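Local coordinates for protein cellulase CEL9M (Clostridium cellulolyticum, PDB 1IA6) that probably hydrolyses internal beta-1,4-glucosidic bonds of cellulose and related beta-glucans, using a family 9 glycoside hydrolase catalytic module, at residues T207-G210 with D211-W215; T228-T231 with D232-F236; D257-Y260 with V261-A264. All coordinates share one frame; numbering follows the deposited sequence.

Contact 1: T207-G210 with D211-W215; sequences TSFG and DDLAW. With CA (calcium ion), chain B.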
ATOM      1  N   THR A 207       4.084  -5.033 -15.032  1.00 13.37           N
ATOM      2  CA  THR A 207       4.004  -4.744 -16.457  1.00 14.93           C
ATOM      3  C   THR A 207       4.551  -3.381 -16.868  1.00 16.31           C
ATOM      4  O   THR A 207       4.709  -3.115 -18.059  1.00 18.04           O
ATOM      5  CB  THR A 207       2.546  -4.804 -16.940  1.00 16.33           C
ATOM      6  OG1 THR A 207       1.790  -3.766 -16.300  1.00 15.09           O
ATOM      7  CG2 THR A 207       1.925  -6.149 -16.601  1.00 18.23           C
ATOM      8  N   SER A 208       4.846  -2.520 -15.900  1.00 12.76           N
ATOM      9  CA  SER A 208       5.320  -1.180 -16.233  1.00 11.69           C
ATOM     10  C   SER A 208       6.278  -0.598 -15.207  1.00 10.85           C
ATOM     11  O   SER A 208       6.140  -0.856 -14.016  1.00 10.23           O
ATOM     12  CB  SER A 208       4.120  -0.247 -16.346  1.00 11.11           C
ATOM     13  OG  SER A 208       3.443  -0.199 -15.098  1.00 10.14           O
ATOM     14  N   PHE A 209       7.236   0.204 -15.670  1.00  9.62           N
ATOM     15  CA  PHE A 209       8.174   0.841 -14.750  1.00 10.13           C
ATOM     16  C   PHE A 209       8.313   2.343 -15.010  1.00  9.95           C
ATOM     17  O   PHE A 209       8.779   3.083 -14.146  1.00 10.13           O
ATOM     18  CB  PHE A 209       9.546   0.149 -14.801  1.00 11.46           C
ATOM     19  CG  PHE A 209      10.246   0.263 -16.124  1.00 12.43           C
ATOM     20  CD1 PHE A 209      10.900   1.434 -16.483  1.00 14.53           C
ATOM     21  CD2 PHE A 209      10.246  -0.808 -17.013  1.00 14.86           C
ATOM     22  CE1 PHE A 209      11.547   1.541 -17.711  1.00 14.54           C
ATOM     23  CE2 PHE A 209      10.890  -0.710 -18.245  1.00 14.99           C
ATOM     24  CZ  PHE A 209      11.540   0.466 -18.592  1.00 15.02           C
ATOM     25  N   GLY A 210       7.894   2.793 -16.188  1.00  8.67           N
ATOM     26  CA  GLY A 210       7.983   4.210 -16.508  1.00  9.06           C
ATOM     27  C   GLY A 210       7.145   5.045 -15.554  1.00  7.87           C
ATOM     28  O   GLY A 210       7.501   6.172 -15.206  1.00  8.68           O
ATOM     29  N   ASP A 211       6.018   4.485 -15.133  1.00  7.83           N
ATOM     30  CA  ASP A 211       5.130   5.162 -14.200  1.00  7.81           C
ATOM     31  C   ASP A 211       5.830   5.338 -12.851  1.00  6.80           C
ATOM     32  O   ASP A 211       5.786   6.411 -12.247  1.00  7.08           O
ATOM     33  CB  ASP A 211       3.831   4.354 -14.033  1.00  9.39           C
ATOM     34  CG  ASP A 211       4.081   2.887 -13.689  1.00  9.39           C
ATOM     35  OD1 ASP A 211       4.999   2.271 -14.271  1.00  8.43           O
ATOM     36  OD2 ASP A 211       3.343   2.338 -12.846  1.00 10.32           O
ATOM     37  N   ASP A 212       6.489   4.284 -12.386  1.00  7.11           N
ATOM     38  CA  ASP A 212       7.188   4.331 -11.108  1.00  6.43           C
ATOM     39  C   ASP A 212       8.378   5.291 -11.130  1.00  7.16           C
ATOM     40  O   ASP A 212       8.586   6.053 -10.185  1.00  6.83           O
ATOM     41  CB  ASP A 212       7.623   2.916 -10.731  1.00  5.63           C
ATOM     42  CG  ASP A 212       6.448   1.964 -10.671  1.00  7.16           C
ATOM     43  OD1 ASP A 212       5.711   1.985  -9.664  1.00  7.75           O
ATOM     44  OD2 ASP A 212       6.238   1.218 -11.649  1.00  6.26           O
ATOM     45  N   LEU A 213       9.160   5.261 -12.205  1.00  7.34           N
ATOM     46  CA  LEU A 213      10.303   6.163 -12.312  1.00  8.86           C
ATOM     47  C   LEU A 213       9.849   7.619 -12.266  1.00  9.30           C
ATOM     48  O   LEU A 213      10.456   8.447 -11.587  1.00  8.74           O
ATOM     49  CB  LEU A 213      11.067   5.915 -13.615  1.00  8.62           C
ATOM     50  CG  LEU A 213      12.017   4.716 -13.643  1.00  9.72           C
ATOM     51  CD1 LEU A 213      12.508   4.494 -15.066  1.00 11.35           C
ATOM     52  CD2 LEU A 213      13.193   4.964 -12.707  1.00 10.90           C
ATOM     53  N   ALA A 214       8.780   7.927 -12.997  1.00  8.38           N
ATOM     54  CA  ALA A 214       8.248   9.287 -13.045  1.00  9.45           C
ATOM     55  C   ALA A 214       7.773   9.702 -11.659  1.00  8.42           C
ATOM     56  O   ALA A 214       8.060  10.801 -11.191  1.00  8.64           O
ATOM     57  CB  ALA A 214       7.097   9.362 -14.037  1.00 10.04           C
ATOM     58  N   TRP A 215       7.036   8.807 -11.012  1.00  8.69           N
ATOM     59  CA  TRP A 215       6.516   9.032  -9.668  1.00  7.14           C
ATOM     60  C   TRP A 215       7.654   9.312  -8.676  1.00  7.70           C
ATOM     61  O   TRP A 215       7.612  10.296  -7.936  1.00  8.21           O
ATOM     62  CB  TRP A 215       5.697   7.795  -9.263  1.00  9.29           C
ATOM     63  CG  TRP A 215       5.351   7.633  -7.813  1.00  7.09           C
ATOM     64  CD1 TRP A 215       5.867   6.701  -6.951  1.00  9.62           C
ATOM     65  CD2 TRP A 215       4.330   8.328  -7.079  1.00  9.59           C
ATOM     66  NE1 TRP A 215       5.227   6.767  -5.738  1.00  8.65           N
ATOM     67  CE2 TRP A 215       4.281   7.755  -5.788  1.00  8.64           C
ATOM     68  CE3 TRP A 215       3.453   9.375  -7.390  1.00  9.26           C
ATOM     69  CZ2 TRP A 215       3.385   8.195  -4.806  1.00  9.33           C
ATOM     70  CZ3 TRP A 215       2.561   9.812  -6.411  1.00  9.36           C
ATOM     71  CH2 TRP A 215       2.535   9.220  -5.135  1.00  8.61           C
TER
HETATM   72 CA    CA B1263       4.372   0.103 -12.651  1.00  6.92          CA
HETATM   73  O   HOH W   1       3.701   0.279 -10.322  1.00 10.25           O
HETATM   74  O   HOH W   2       4.862  -2.090 -11.831  1.00  9.24           O
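F209 lies side by side with L213, the two side chains pointing the same way, and F209 CD1 approaches L213 CD1 to 3.7 Å. The leucine methyl sits at the edge of the phenyl ring, near its plane, so the ring faces take no part in this touch. At the same place the chain enters helix 210-224. F209 holds the N-cap position, and its carbonyl O accepts a nearly straight bond from L213 N (2.9 Å, 168°). One residue on, G210 O receives A214 N, which completes the first turn.

The other side of the turn is polar and built round the calcium ion. S208 binds through both its carbonyl O (2.4 Å) and its hydroxyl OG, which its first torsion of 61° swings between backbone N and carbonyl carbon, so that one residue chelates the metal. D211 presents its whole carboxylate, OD2 at 2.5 Å and OD1 at a longer 2.8 Å from the ion. D212 uses a single oxygen, OD2 at 2.4 Å, while its OD1 takes a hydrogen from water 1 (2.7 Å), itself a ligand of the metal. S208 OG and D211 OD1 come within 3.0 Å of each other as ligands of the same ion, not as a hydrogen bond. D211 OD2 also accepts from M259 N, a second-shell bond that helps set the carboxylate. D212 OD1 lies near E157 OE2, a proximity of like charges that the nearby calcium ion probably eases.

With D257 O and two waters, the ion has eight oxygen ligands. Closely spaced ligands from the loop end and the first turn of the helix form this calcium site of the family 9 catalytic module, whose fold is an alpha/alpha barrel.

Contact 2: T228-T231 with D232-F236; sequences TYIT and DAEQF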
ATOM      1  N   THR A 228      16.210  18.781 -12.728  1.00 14.86           N
ATOM      2  CA  THR A 228      16.608  17.640 -13.542  1.00 15.08           C
ATOM      3  C   THR A 228      15.696  16.442 -13.332  1.00 13.57           C
ATOM      4  O   THR A 228      15.468  15.661 -14.253  1.00 13.33           O
ATOM      5  CB  THR A 228      18.057  17.212 -13.239  1.00 17.44           C
ATOM      6  OG1 THR A 228      18.194  16.952 -11.837  1.00 21.96           O
ATOM      7  CG2 THR A 228      19.028  18.308 -13.645  1.00 21.01           C
ATOM      8  N   TYR A 229      15.174  16.292 -12.119  1.00 12.33           N
ATOM      9  CA  TYR A 229      14.287  15.172 -11.830  1.00 11.86           C
ATOM     10  C   TYR A 229      12.985  15.271 -12.615  1.00 11.67           C
ATOM     11  O   TYR A 229      12.410  14.253 -13.003  1.00 11.36           O
ATOM     12  CB  TYR A 229      13.989  15.101 -10.332  1.00 12.01           C
ATOM     13  CG  TYR A 229      15.160  14.605  -9.515  1.00 13.33           C
ATOM     14  CD1 TYR A 229      15.635  13.301  -9.668  1.00 12.88           C
ATOM     15  CD2 TYR A 229      15.799  15.436  -8.596  1.00 13.54           C
ATOM     16  CE1 TYR A 229      16.715  12.837  -8.929  1.00 14.14           C
ATOM     17  CE2 TYR A 229      16.883  14.983  -7.848  1.00 14.24           C
ATOM     18  CZ  TYR A 229      17.333  13.681  -8.020  1.00 15.59           C
ATOM     19  OH  TYR A 229      18.396  13.219  -7.282  1.00 15.89           O
ATOM     20  N   ILE A 230      12.512  16.491 -12.849  1.00 10.90           N
ATOM     21  CA  ILE A 230      11.272  16.661 -13.600  1.00 12.24           C
ATOM     22  C   ILE A 230      11.548  16.411 -15.079  1.00 12.77           C
ATOM     23  O   ILE A 230      10.691  15.913 -15.804  1.00 13.25           O
ATOM     24  CB  ILE A 230      10.666  18.071 -13.388  1.00 11.98           C
ATOM     25  CG1 ILE A 230      10.327  18.267 -11.906  1.00 12.61           C
ATOM     26  CG2 ILE A 230       9.411  18.246 -14.240  1.00 12.42           C
ATOM     27  CD1 ILE A 230       9.392  17.206 -11.314  1.00 13.26           C
ATOM     28  N   THR A 231      12.753  16.749 -15.525  1.00 12.94           N
ATOM     29  CA  THR A 231      13.119  16.509 -16.911  1.00 14.00           C
ATOM     30  C   THR A 231      13.058  14.991 -17.122  1.00 13.13           C
ATOM     31  O   THR A 231      12.550  14.523 -18.139  1.00 14.63           O
ATOM     32  CB  THR A 231      14.542  17.037 -17.216  1.00 15.32           C
ATOM     33  OG1 THR A 231      14.577  18.457 -17.013  1.00 15.78           O
ATOM     34  CG2 THR A 231      14.933  16.734 -18.652  1.00 16.85           C
ATOM     35  N   ASP A 232      13.558  14.231 -16.146  1.00 12.50           N
ATOM     36  CA  ASP A 232      13.534  12.767 -16.222  1.00 12.40           C
ATOM     37  C   ASP A 232      12.092  12.270 -16.215  1.00 11.94           C
ATOM     38  O   ASP A 232      11.698  11.447 -17.042  1.00 13.19           O
ATOM     39  CB  ASP A 232      14.231  12.123 -15.014  1.00 13.85           C
ATOM     40  CG  ASP A 232      15.741  12.220 -15.068  1.00 16.69           C
ATOM     41  OD1 ASP A 232      16.292  12.582 -16.127  1.00 15.29           O
ATOM     42  OD2 ASP A 232      16.377  11.913 -14.036  1.00 18.01           O
ATOM     43  N   ALA A 233      11.315  12.770 -15.261  1.00 10.23           N
ATOM     44  CA  ALA A 233       9.924  12.362 -15.107  1.00 12.23           C
ATOM     45  C   ALA A 233       9.086  12.495 -16.369  1.00 12.19           C
ATOM     46  O   ALA A 233       8.348  11.575 -16.726  1.00 11.90           O
ATOM     47  CB  ALA A 233       9.277  13.140 -13.970  1.00 11.32           C
ATOM     48  N   GLU A 234       9.195  13.629 -17.052  1.00 12.87           N
ATOM     49  CA  GLU A 234       8.410  13.831 -18.261  1.00 14.83           C
ATOM     50  C   GLU A 234       8.774  12.839 -19.358  1.00 17.49           C
ATOM     51  O   GLU A 234       7.946  12.501 -20.203  1.00 18.04           O
ATOM     52  CB  GLU A 234       8.571  15.267 -18.763  1.00 15.12           C
ATOM     53  CG  GLU A 234       8.115  16.304 -17.747  1.00 15.94           C
ATOM     54  CD  GLU A 234       7.608  17.571 -18.397  1.00 18.96           C
ATOM     55  OE1 GLU A 234       6.537  17.518 -19.039  1.00 18.74           O
ATOM     56  OE2 GLU A 234       8.279  18.618 -18.269  1.00 19.64           O
ATOM     57  N   GLN A 235      10.015  12.370 -19.335  1.00 17.27           N
ATOM     58  CA  GLN A 235      10.485  11.412 -20.321  1.00 18.33           C
ATOM     59  C   GLN A 235      10.044   9.987 -19.963  1.00 17.66           C
ATOM     60  O   GLN A 235       9.585   9.239 -20.824  1.00 18.54           O
ATOM     61  CB  GLN A 235      12.010  11.483 -20.411  1.00 22.83           C
ATOM     62  CG  GLN A 235      12.634  10.502 -21.379  1.00 27.88           C
ATOM     63  CD  GLN A 235      14.151  10.523 -21.318  1.00 31.57           C
ATOM     64  OE1 GLN A 235      14.791   9.479 -21.183  1.00 34.48           O
ATOM     65  NE2 GLN A 235      14.733  11.715 -21.418  1.00 33.18           N
ATOM     66  N   PHE A 236      10.163   9.622 -18.691  1.00 14.89           N
ATOM     67  CA  PHE A 236       9.790   8.279 -18.257  1.00 15.25           C
ATOM     68  C   PHE A 236       8.300   7.971 -18.313  1.00 14.98           C
ATOM     69  O   PHE A 236       7.904   6.851 -18.633  1.00 15.65           O
ATOM     70  CB  PHE A 236      10.291   8.017 -16.833  1.00 14.42           C
ATOM     71  CG  PHE A 236      11.783   8.048 -16.697  1.00 16.20           C
ATOM     72  CD1 PHE A 236      12.597   7.473 -17.669  1.00 18.14           C
ATOM     73  CD2 PHE A 236      12.379   8.635 -15.586  1.00 15.99           C
ATOM     74  CE1 PHE A 236      13.985   7.484 -17.533  1.00 20.59           C
ATOM     75  CE2 PHE A 236      13.763   8.649 -15.442  1.00 17.05           C
ATOM     76  CZ  PHE A 236      14.567   8.073 -16.416  1.00 18.88           C
TER
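OD2 of D232, a residue whose CG rests 3.5 Å from T228 O, is gripped by two groups of helix 174-193: K192 NZ in a salt bridge and Y188 OH in a hydrogen bond. The residues meet along one short alpha-helix, 228-236, at the surface of the alpha/alpha barrel, and three successive i to i+4 bonds join the segments. T228 O takes D232 N at 3.0 Å, Y229 O takes A233 N at 2.9 Å, and I230 O takes E234 N, again at 3.0 Å, the last with an N-H...O angle of 166°.

Side-chain carbons fill in around these acceptors. D232 CB lies 3.4 Å from Y229 O, and A233 CB lies 3.5 Å from the same oxygen. The first torsion of D232 (-75°) sets CG beside the backbone N, opposite the carbonyl carbon, which folds the carboxylate back over the preceding turn toward T228 O. On another flank E234 OE1 is held twice, by K273 NZ in a salt bridge and by Y276 OH in a hydrogen bond, so two acidic side chains of one helix tie it to different neighbours.

Other side chains pack against neighbouring helices. I230 meets I270 and T271 of helix 260-271, the buried A233 touches L267 of that helix, and Y229 packs on L220 and T224 of helix 210-224. Toward the C-terminal end the pattern changes: D232 O accepts F236 N in the usual way, while Q235 N bonds weakly to that same oxygen instead of reaching back four residues. E234 leaves its backbone with CG beside its own N, and that methylene passes 3.3 Å from I230 O, the oxygen its own N-H holds.

Contact 3: D257-Y260 with V261-A264; sequences DDMY and VPAA. With CA (calcium ion), chain B.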
ATOM      1  N   ASP A 257       0.899  -2.108  -9.418  1.00  8.79           N
ATOM      2  CA  ASP A 257       1.482  -2.224 -10.757  1.00  8.24           C
ATOM      3  C   ASP A 257       1.296  -1.001 -11.649  1.00  8.60           C
ATOM      4  O   ASP A 257       2.094  -0.768 -12.554  1.00  8.27           O
ATOM      5  CB  ASP A 257       0.897  -3.450 -11.475  1.00 10.21           C
ATOM      6  CG  ASP A 257       1.575  -3.730 -12.809  1.00 11.35           C
ATOM      7  OD1 ASP A 257       2.821  -3.727 -12.854  1.00 12.98           O
ATOM      8  OD2 ASP A 257       0.863  -3.969 -13.809  1.00 12.81           O
ATOM      9  N   ASP A 258       0.253  -0.222 -11.388  1.00  8.17           N
ATOM     10  CA  ASP A 258      -0.046   0.950 -12.208  1.00  9.52           C
ATOM     11  C   ASP A 258      -0.055   2.253 -11.413  1.00  8.09           C
ATOM     12  O   ASP A 258      -0.978   2.521 -10.644  1.00  7.39           O
ATOM     13  CB  ASP A 258      -1.398   0.733 -12.905  1.00 12.45           C
ATOM     14  CG  ASP A 258      -1.822   1.912 -13.767  1.00 15.32           C
ATOM     15  OD1 ASP A 258      -0.983   2.788 -14.059  1.00 17.32           O
ATOM     16  OD2 ASP A 258      -3.004   1.950 -14.159  1.00 21.02           O
ATOM     17  N   MET A 259       0.984   3.061 -11.604  1.00  8.60           N
ATOM     18  CA  MET A 259       1.094   4.335 -10.908  1.00  8.03           C
ATOM     19  C   MET A 259       1.037   5.516 -11.870  1.00  9.02           C
ATOM     20  O   MET A 259       1.461   6.619 -11.531  1.00  8.47           O
ATOM     21  CB  MET A 259       2.398   4.386 -10.102  1.00  8.72           C
ATOM     22  CG  MET A 259       2.389   3.509  -8.858  1.00  8.80           C
ATOM     23  SD  MET A 259       1.168   4.066  -7.655  1.00 10.16           S
ATOM     24  CE  MET A 259       2.066   5.422  -6.888  1.00 12.35           C
ATOM     25  N   TYR A 260       0.501   5.289 -13.067  1.00  9.23           N
ATOM     26  CA  TYR A 260       0.398   6.351 -14.062  1.00  9.99           C
ATOM     27  C   TYR A 260      -0.493   7.516 -13.652  1.00 11.47           C
ATOM     28  O   TYR A 260      -0.181   8.667 -13.958  1.00 11.70           O
ATOM     29  CB  TYR A 260      -0.080   5.780 -15.400  1.00 10.02           C
ATOM     30  CG  TYR A 260       1.023   5.094 -16.168  1.00 11.36           C
ATOM     31  CD1 TYR A 260       2.028   5.836 -16.790  1.00 13.28           C
ATOM     32  CD2 TYR A 260       1.101   3.703 -16.226  1.00 12.60           C
ATOM     33  CE1 TYR A 260       3.086   5.208 -17.446  1.00 14.49           C
ATOM     34  CE2 TYR A 260       2.155   3.067 -16.879  1.00 12.20           C
ATOM     35  CZ  TYR A 260       3.140   3.826 -17.484  1.00 12.89           C
ATOM     36  OH  TYR A 260       4.190   3.204 -18.116  1.00 15.15           O
ATOM     37  N   VAL A 261      -1.595   7.236 -12.961  1.00 11.26           N
ATOM     38  CA  VAL A 261      -2.493   8.309 -12.541  1.00 12.21           C
ATOM     39  C   VAL A 261      -1.844   9.175 -11.456  1.00 11.76           C
ATOM     40  O   VAL A 261      -1.838  10.403 -11.555  1.00 12.01           O
ATOM     41  CB  VAL A 261      -3.849   7.746 -12.048  1.00 12.44           C
ATOM     42  CG1 VAL A 261      -4.762   8.883 -11.609  1.00 14.50           C
ATOM     43  CG2 VAL A 261      -4.509   6.952 -13.166  1.00 14.83           C
ATOM     44  N   PRO A 262      -1.292   8.553 -10.402  1.00  9.93           N
ATOM     45  CA  PRO A 262      -0.656   9.367  -9.360  1.00  9.63           C
ATOM     46  C   PRO A 262       0.494  10.200  -9.939  1.00 10.39           C
ATOM     47  O   PRO A 262       0.671  11.368  -9.583  1.00 10.09           O
ATOM     48  CB  PRO A 262      -0.159   8.322  -8.365  1.00 10.88           C
ATOM     49  CG  PRO A 262      -1.190   7.253  -8.469  1.00 11.57           C
ATOM     50  CD  PRO A 262      -1.434   7.152  -9.962  1.00  9.67           C
ATOM     51  N   ALA A 263       1.270   9.600 -10.836  1.00  8.73           N
ATOM     52  CA  ALA A 263       2.395  10.306 -11.440  1.00 10.14           C
ATOM     53  C   ALA A 263       1.901  11.491 -12.263  1.00 10.27           C
ATOM     54  O   ALA A 263       2.489  12.570 -12.213  1.00  9.59           O
ATOM     55  CB  ALA A 263       3.218   9.358 -12.313  1.00  9.49           C
ATOM     56  N   ALA A 264       0.818  11.295 -13.010  1.00  9.67           N
ATOM     57  CA  ALA A 264       0.258  12.370 -13.823  1.00 10.43           C
ATOM     58  C   ALA A 264      -0.288  13.478 -12.926  1.00  9.47           C
ATOM     59  O   ALA A 264      -0.167  14.659 -13.246  1.00 10.15           O
ATOM     60  CB  ALA A 264      -0.848  11.835 -14.724  1.00  9.25           C
TER
HETATM   61 CA    CA B1263       4.372   0.103 -12.651  1.00  6.92          CA
HETATM   62  O   HOH W   2       4.862  -2.090 -11.831  1.00  9.24           O
HETATM   63  O   HOH W   3      -2.607   4.608 -11.915  1.00 11.64           O
HETATM   64  O   HOH W   1       3.701   0.279 -10.322  1.00 10.25           O
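M259 and P262 make the tight part of this contact: the methionine crosses the proline ring at about a right angle, its CE 3.9 Å from P262 CB and its SD 4.0 Å from P262 CG. With CG beside the backbone N (-73°), bends at the next two torsions of M259 fold the thioether over the pyrrolidine. P262 CD lies 3.3 Å from M259 O. That carbonyl accepts A263 N at 3.1 Å, and Y260 O accepts A264 N, so the first turn of helix 260-271 closes. P262 has no N-H to give, and its place in this first turn costs the helix no donor. M259 also touches Y69 and I73 of helix 64-80, which with W215 enclose this apolar face.

The other side is looser: a single bound water, water 3, bridges D258 O, to which it donates at 2.9 Å, and V261 N, from which it accepts, where no side chains meet. D258 adds a direct link: its OD1 takes Y260 N (3.1 Å), met on the anti side of the carboxylate and 34° out of its plane. Still earlier, D257 turns its carbonyl O onto the calcium ion at 2.4 Å, while its OD1 holds water 2, a ligand of the same ion. The arrangement is an Asx turn, in which D258 receives Y260 N, leading into a helix whose N-cap position is M259, and it brings a backbone ligand to the calcium site of this family 9 module.

In the fold
From the N terminus the three contacts come in series, none nested in or crossing another, and each is a local contact between adjoining segments. Contact 1 turns the loop after helix 174-193 into helix 210-224; contact 2 runs along the next helix, 228-236; contact 3 starts helix 260-271 from the loop before it. Contacts 1 and 3, centres about 7 Å apart, share the calcium ion and two waters, and T207 OG1 is hydrogen-bonded to D257 OD2, tying together the two loops that lead into the helices. Contact 2 lies farther out, where F236 packs on L213 and G210 of contact 1; it does not touch contact 3, their nearest atoms being about 5 Å apart.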